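Long-range contact in putative membrane anchored protein (Corynebacterium diphtheriae, PDB 3LSO), which is of unknown function but is probably held at the bacterial membrane, with an all-beta chain whose N-terminal domain belongs to the immunoglobulin-like E-set group: residues S306-P318 with S445-D457. Residues are numbered along the deposited sequence; the frame is centred on the assembly and turned at random.
Sequences SATSLLKPAKVMP and SIPETAFEIAGPD
A parallel edge pairing between sequence-distant strands joins 314-316 to 450-453 in an all-beta domain, with Ala-314 beside Phe-451 and Lys-315 beside Glu-452. Ala-314 spans two residues of its partner: its N donates to Ala-450 O at 3.1 Å, and its O accepts from Glu-452 N at 2.9 Å. Val-316 N then reaches Glu-452 O at 3.2 Å. Ahead of the strand, the loop is gripped where residues 447-449 turn a corner. Thr-308 N binds Glu-448 O from above the carbonyl plane, at 2.9 Å. With chi1 at 60°, the Thr-308 side chain swings OG1 over to Ala-450 O, donating a 2.8 Å bond to a lone pair in that carbonyl's plane. Ala-450 O thus holds loop and strand together through two donors. On the face carrying Ala-314 and Val-316, Val-316 CG2 packs on Phe-451 CB (3.8 Å), while CB of the valine meets the ring at CD1, obliquely. Just before the strand, Pro-313 sets CG near Glu-452 OE1, an oxygen that is also hydrogen-bonded to Ser-259 OG. Strand 425-435 pairs antiparallel with the other edge of 450-453; Tyr-427 meets the Phe-451 ring, and Ile-303 of strand 298-303 touches Thr-308, Ala-314 and Phe-451.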
ATOM      1  N   SER B 306      -9.477  15.647  21.989  1.00 17.06           N
ATOM      2  CA  SER B 306      -8.569  15.241  20.940  1.00 17.45           C
ATOM      3  C   SER B 306      -9.012  15.767  19.605  1.00 17.45           C
ATOM      4  O   SER B 306     -10.197  15.976  19.368  1.00 17.78           O
ATOM      5  CB  SER B 306      -8.483  13.725  20.866  1.00 17.95           C
ATOM      6  OG  SER B 306      -7.975  13.204  22.077  1.00 18.42           O
ATOM      7  N   ALA B 307      -8.053  16.008  18.727  1.00 17.61           N
ATOM      8  CA  ALA B 307      -8.387  16.371  17.369  1.00 17.76           C
ATOM      9  C   ALA B 307      -8.634  15.039  16.710  1.00 18.00           C
ATOM     10  O   ALA B 307      -7.783  14.158  16.786  1.00 19.36           O
ATOM     11  CB  ALA B 307      -7.227  17.071  16.714  1.00 17.03           C
ATOM     12  N   THR B 308      -9.794  14.848  16.106  1.00 17.56           N
ATOM     13  CA  THR B 308     -10.008  13.633  15.346  1.00 17.21           C
ATOM     14  C   THR B 308      -9.852  13.990  13.876  1.00 18.04           C
ATOM     15  O   THR B 308      -9.235  14.990  13.554  1.00 19.14           O
ATOM     16  CB  THR B 308     -11.356  13.043  15.645  1.00 16.85           C
ATOM     17  OG1 THR B 308     -12.364  13.994  15.286  1.00 16.57           O
ATOM     18  CG2 THR B 308     -11.448  12.726  17.111  1.00 13.93           C
ATOM     19  N   SER B 309     -10.390  13.193  12.976  1.00 18.20           N
ATOM     20  CA  SER B 309     -10.289  13.499  11.566  1.00 18.58           C
ATOM     21  C   SER B 309     -11.387  12.680  10.936  1.00 19.63           C
ATOM     22  O   SER B 309     -11.952  11.812  11.598  1.00 19.90           O
ATOM     23  CB  SER B 309      -8.940  13.059  11.037  1.00 18.42           C
ATOM     24  OG  SER B 309      -8.845  11.638  11.021  1.00 18.71           O
ATOM     25  N   LEU B 310     -11.707  12.914   9.672  1.00 20.47           N
ATOM     26  CA  LEU B 310     -12.799  12.134   9.088  1.00 21.54           C
ATOM     27  C   LEU B 310     -12.383  10.755   8.618  1.00 21.56           C
ATOM     28  O   LEU B 310     -13.240   9.901   8.416  1.00 22.46           O
ATOM     29  CB  LEU B 310     -13.606  12.910   8.032  1.00 21.76           C
ATOM     30  CG  LEU B 310     -12.864  14.005   7.278  1.00 23.48           C
ATOM     31  CD1 LEU B 310     -12.033  13.352   6.178  1.00 26.56           C
ATOM     32  CD2 LEU B 310     -13.813  15.022   6.705  1.00 23.68           C
ATOM     33  N   LEU B 311     -11.083  10.511   8.483  1.00 21.68           N
ATOM     34  CA  LEU B 311     -10.621   9.161   8.156  1.00 21.78           C
ATOM     35  C   LEU B 311     -10.800   8.295   9.396  1.00 21.66           C
ATOM     36  O   LEU B 311     -11.137   7.115   9.299  1.00 21.60           O
ATOM     37  CB  LEU B 311      -9.155   9.159   7.666  1.00 22.09           C
ATOM     38  N   LYS B 312     -10.614   8.919  10.558  1.00 21.45           N
ATOM     39  CA  LYS B 312     -10.799   8.266  11.853  1.00 21.07           C
ATOM     40  C   LYS B 312     -11.587   9.148  12.847  1.00 20.93           C
ATOM     41  O   LYS B 312     -10.998   9.822  13.703  1.00 21.21           O
ATOM     42  CB  LYS B 312      -9.444   7.961  12.441  1.00 20.96           C
ATOM     43  CG  LYS B 312      -9.522   7.025  13.583  1.00 22.83           C
ATOM     44  CD  LYS B 312      -8.276   7.107  14.412  1.00 25.29           C
ATOM     45  CE  LYS B 312      -8.407   6.154  15.575  1.00 25.54           C
ATOM     46  NZ  LYS B 312      -7.636   6.769  16.660  1.00 26.20           N
ATOM     47  N   PRO B 313     -12.923   9.167  12.743  1.00 20.31           N
ATOM     48  CA  PRO B 313     -13.625  10.063  13.655  1.00 19.82           C
ATOM     49  C   PRO B 313     -13.716   9.515  15.054  1.00 19.66           C
ATOM     50  O   PRO B 313     -13.506   8.315  15.272  1.00 19.84           O
ATOM     51  CB  PRO B 313     -15.028  10.147  13.064  1.00 19.78           C
ATOM     52  CG  PRO B 313     -14.940   9.507  11.707  1.00 20.04           C
ATOM     53  CD  PRO B 313     -13.819   8.553  11.751  1.00 20.08           C
ATOM     54  N   ALA B 314     -14.033  10.393  15.996  1.00 19.36           N
ATOM     55  CA  ALA B 314     -14.349   9.966  17.350  1.00 19.46           C
ATOM     56  C   ALA B 314     -15.501   8.976  17.286  1.00 19.62           C
ATOM     57  O   ALA B 314     -16.484   9.210  16.594  1.00 20.20           O
ATOM     58  CB  ALA B 314     -14.710  11.155  18.208  1.00 18.86           C
ATOM     59  N   LYS B 315     -15.380   7.855  17.971  1.00 19.86           N
ATOM     60  CA  LYS B 315     -16.503   6.924  18.005  1.00 20.09           C
ATOM     61  C   LYS B 315     -17.444   7.381  19.113  1.00 19.47           C
ATOM     62  O   LYS B 315     -17.074   7.472  20.272  1.00 19.79           O
ATOM     63  CB  LYS B 315     -16.052   5.453  18.145  1.00 20.10           C
ATOM     64  CG  LYS B 315     -15.506   4.844  16.826  1.00 21.76           C
ATOM     65  CD  LYS B 315     -15.417   3.306  16.842  1.00 25.39           C
ATOM     66  CE  LYS B 315     -14.694   2.760  15.606  1.00 27.31           C
ATOM     67  NZ  LYS B 315     -13.184   2.844  15.718  1.00 29.03           N
ATOM     68  N   VAL B 316     -18.659   7.707  18.728  1.00 18.78           N
ATOM     69  CA  VAL B 316     -19.607   8.304  19.635  1.00 18.20           C
ATOM     70  C   VAL B 316     -20.936   7.582  19.480  1.00 18.00           C
ATOM     71  O   VAL B 316     -21.262   7.042  18.424  1.00 17.84           O
ATOM     72  CB  VAL B 316     -19.735   9.810  19.347  1.00 18.04           C
ATOM     73  CG1 VAL B 316     -20.933  10.405  20.010  1.00 17.31           C
ATOM     74  CG2 VAL B 316     -18.470  10.535  19.774  1.00 18.47           C
HETATM   75  N   MSE B 317     -21.707   7.588  20.551  1.00 18.02           N
HETATM   76  CA  MSE B 317     -22.889   6.774  20.672  1.00 17.72           C
HETATM   77  C   MSE B 317     -24.087   7.720  20.863  1.00 16.40           C
HETATM   78  O   MSE B 317     -23.967   8.744  21.537  1.00 15.09           O
HETATM   79  CB  MSE B 317     -22.650   5.945  21.896  1.00 18.43           C
HETATM   80  CG  MSE B 317     -23.470   4.753  21.997  1.00 24.25           C
HETATM   81 SE   MSE B 317     -22.375   3.197  21.640  1.00 36.26          SE
HETATM   82  CE  MSE B 317     -23.515   1.850  22.508  1.00 32.20           C
ATOM     83  N   PRO B 318     -25.246   7.425  20.238  1.00 15.85           N
ATOM     84  CA  PRO B 318     -26.329   8.397  20.454  1.00 15.44           C
ATOM     85  C   PRO B 318     -26.732   8.431  21.924  1.00 15.70           C
ATOM     86  O   PRO B 318     -26.778   7.393  22.574  1.00 16.33           O
ATOM     87  CB  PRO B 318     -27.491   7.841  19.618  1.00 14.93           C
ATOM     88  CG  PRO B 318     -26.902   6.850  18.708  1.00 14.11           C
ATOM     89  CD  PRO B 318     -25.664   6.313  19.368  1.00 15.27           C
ATOM     90  N   SER B 445     -16.703  23.962   8.689  1.00 18.42           N
ATOM     91  CA  SER B 445     -16.612  22.594   9.190  1.00 18.03           C
ATOM     92  C   SER B 445     -15.209  22.290   9.645  1.00 17.82           C
ATOM     93  O   SER B 445     -14.253  22.531   8.904  1.00 18.67           O
ATOM     94  CB  SER B 445     -16.993  21.623   8.090  1.00 17.86           C
ATOM     95  OG  SER B 445     -18.331  21.859   7.718  1.00 17.99           O
ATOM     96  N   ILE B 446     -15.084  21.777  10.865  1.00 17.09           N
ATOM     97  CA  ILE B 446     -13.780  21.505  11.444  1.00 16.79           C
ATOM     98  C   ILE B 446     -13.623  20.003  11.527  1.00 17.46           C
ATOM     99  O   ILE B 446     -14.228  19.358  12.388  1.00 19.19           O
ATOM    100  CB  ILE B 446     -13.570  22.235  12.805  1.00 16.24           C
ATOM    101  CG1 ILE B 446     -13.437  23.741  12.565  1.00 15.29           C
ATOM    102  CG2 ILE B 446     -12.282  21.796  13.480  1.00 16.18           C
ATOM    103  CD1 ILE B 446     -13.480  24.520  13.798  1.00 13.75           C
ATOM    104  N   PRO B 447     -12.846  19.421  10.602  1.00 17.29           N
ATOM    105  CA  PRO B 447     -12.709  17.962  10.560  1.00 16.62           C
ATOM    106  C   PRO B 447     -12.069  17.434  11.822  1.00 16.17           C
ATOM    107  O   PRO B 447     -12.091  16.243  12.033  1.00 16.31           O
ATOM    108  CB  PRO B 447     -11.751  17.710   9.381  1.00 16.87           C
ATOM    109  CG  PRO B 447     -11.759  18.961   8.572  1.00 17.17           C
ATOM    110  CD  PRO B 447     -12.097  20.089   9.521  1.00 17.10           C
ATOM    111  N   GLU B 448     -11.487  18.295  12.651  1.00 15.63           N
ATOM    112  CA  GLU B 448     -10.846  17.803  13.871  1.00 15.20           C
ATOM    113  C   GLU B 448     -11.883  17.586  14.973  1.00 14.85           C
ATOM    114  O   GLU B 448     -11.531  17.115  16.066  1.00 15.55           O
ATOM    115  CB  GLU B 448      -9.731  18.727  14.360  1.00 15.11           C
ATOM    116  CG  GLU B 448      -8.500  18.742  13.482  1.00 15.82           C
ATOM    117  CD  GLU B 448      -8.690  19.476  12.152  1.00 19.34           C
ATOM    118  OE1 GLU B 448      -9.806  19.969  11.843  1.00 20.66           O
ATOM    119  OE2 GLU B 448      -7.703  19.557  11.391  1.00 21.42           O
ATOM    120  N   THR B 449     -13.145  17.906  14.686  1.00 13.05           N
ATOM    121  CA  THR B 449     -14.212  17.659  15.632  1.00 12.38           C
ATOM    122  C   THR B 449     -15.118  16.511  15.166  1.00 11.83           C
ATOM    123  O   THR B 449     -16.141  16.218  15.776  1.00 11.79           O
ATOM    124  CB  THR B 449     -15.041  18.953  15.894  1.00 13.18           C
ATOM    125  OG1 THR B 449     -15.867  19.275  14.758  1.00 13.53           O
ATOM    126  CG2 THR B 449     -14.103  20.128  16.223  1.00 12.08           C
ATOM    127  N   ALA B 450     -14.730  15.841  14.084  1.00 10.44           N
ATOM    128  CA  ALA B 450     -15.623  14.852  13.456  1.00  8.76           C
ATOM    129  C   ALA B 450     -15.932  13.661  14.363  1.00  6.94           C
ATOM    130  O   ALA B 450     -15.030  13.165  15.037  1.00  7.95           O
ATOM    131  CB  ALA B 450     -15.016  14.356  12.156  1.00  8.82           C
ATOM    132  N   PHE B 451     -17.172  13.190  14.352  1.00  3.61           N
ATOM    133  CA  PHE B 451     -17.511  11.965  15.050  1.00  2.00           C
ATOM    134  C   PHE B 451     -18.398  11.094  14.188  1.00  2.00           C
ATOM    135  O   PHE B 451     -19.081  11.595  13.307  1.00  2.00           O
ATOM    136  CB  PHE B 451     -18.161  12.263  16.405  1.00  2.00           C
ATOM    137  CG  PHE B 451     -19.524  12.929  16.323  1.00  2.00           C
ATOM    138  CD1 PHE B 451     -20.683  12.170  16.225  1.00  2.00           C
ATOM    139  CD2 PHE B 451     -19.642  14.301  16.396  1.00  2.00           C
ATOM    140  CE1 PHE B 451     -21.908  12.753  16.173  1.00  2.00           C
ATOM    141  CE2 PHE B 451     -20.878  14.896  16.344  1.00  2.00           C
ATOM    142  CZ  PHE B 451     -22.010  14.117  16.233  1.00  2.00           C
ATOM    143  N   GLU B 452     -18.369   9.788  14.427  1.00  2.00           N
ATOM    144  CA  GLU B 452     -19.228   8.877  13.694  1.00  2.00           C
ATOM    145  C   GLU B 452     -20.198   8.207  14.635  1.00  2.00           C
ATOM    146  O   GLU B 452     -19.810   7.745  15.691  1.00  2.00           O
ATOM    147  CB  GLU B 452     -18.423   7.825  12.920  1.00  2.00           C
ATOM    148  CG  GLU B 452     -19.196   7.215  11.738  1.00  2.00           C
ATOM    149  CD  GLU B 452     -18.377   6.290  10.831  1.00  2.00           C
ATOM    150  OE1 GLU B 452     -17.131   6.391  10.798  1.00  2.00           O
ATOM    151  OE2 GLU B 452     -19.004   5.452  10.139  1.00  2.00           O
ATOM    152  N   ILE B 453     -21.467   8.201  14.255  1.00  2.00           N
ATOM    153  CA  ILE B 453     -22.453   7.338  14.868  1.00  2.00           C
ATOM    154  C   ILE B 453     -22.449   6.068  14.068  1.00  2.00           C
ATOM    155  O   ILE B 453     -22.789   6.089  12.894  1.00  2.00           O
ATOM    156  CB  ILE B 453     -23.850   7.954  14.790  1.00  2.00           C
ATOM    157  CG1 ILE B 453     -23.907   9.282  15.558  1.00  2.00           C
ATOM    158  CG2 ILE B 453     -24.901   6.965  15.264  1.00  2.00           C
ATOM    159  CD1 ILE B 453     -23.559   9.191  17.009  1.00  2.00           C
ATOM    160  N   ALA B 454     -22.066   4.961  14.690  1.00  2.00           N
ATOM    161  CA  ALA B 454     -21.863   3.712  13.937  1.00  2.00           C
ATOM    162  C   ALA B 454     -23.090   3.271  13.146  1.00  2.00           C
ATOM    163  O   ALA B 454     -24.216   3.698  13.416  1.00  2.00           O
ATOM    164  CB  ALA B 454     -21.349   2.582  14.834  1.00  2.00           C
ATOM    165  N   GLY B 455     -22.847   2.439  12.140  1.00  2.00           N
ATOM    166  CA  GLY B 455     -23.898   1.950  11.279  1.00  2.00           C
ATOM    167  C   GLY B 455     -24.034   0.458  11.449  1.00  2.00           C
ATOM    168  O   GLY B 455     -23.443  -0.129  12.361  1.00  2.00           O
ATOM    169  N   PRO B 456     -24.815  -0.175  10.563  1.00  2.00           N
ATOM    170  CA  PRO B 456     -24.976  -1.625  10.610  1.00  2.00           C
ATOM    171  C   PRO B 456     -23.723  -2.329  10.080  1.00  2.07           C
ATOM    172  O   PRO B 456     -22.913  -1.704   9.382  1.00  2.18           O
ATOM    173  CB  PRO B 456     -26.174  -1.873   9.692  1.00  2.00           C
ATOM    174  CG  PRO B 456     -26.134  -0.738   8.705  1.00  2.00           C
ATOM    175  CD  PRO B 456     -25.543   0.439   9.437  1.00  2.00           C
ATOM    176  N   ASP B 457     -23.557  -3.600  10.433  1.00  2.38           N
ATOM    177  CA  ASP B 457     -22.419  -4.377   9.956  1.00  3.04           C
ATOM    178  C   ASP B 457     -22.544  -4.612   8.455  1.00  3.54           C
ATOM    179  O   ASP B 457     -23.653  -4.651   7.906  1.00  3.62           O
ATOM    180  CB  ASP B 457     -22.333  -5.734  10.684  1.00  3.01           C
ATOM    181  CG  ASP B 457     -22.087  -5.602  12.198  1.00  3.28           C
ATOM    182  OD1 ASP B 457     -22.065  -4.454  12.736  1.00  2.24           O
ATOM    183  OD2 ASP B 457     -21.916  -6.673  12.840  1.00  2.00           O
TER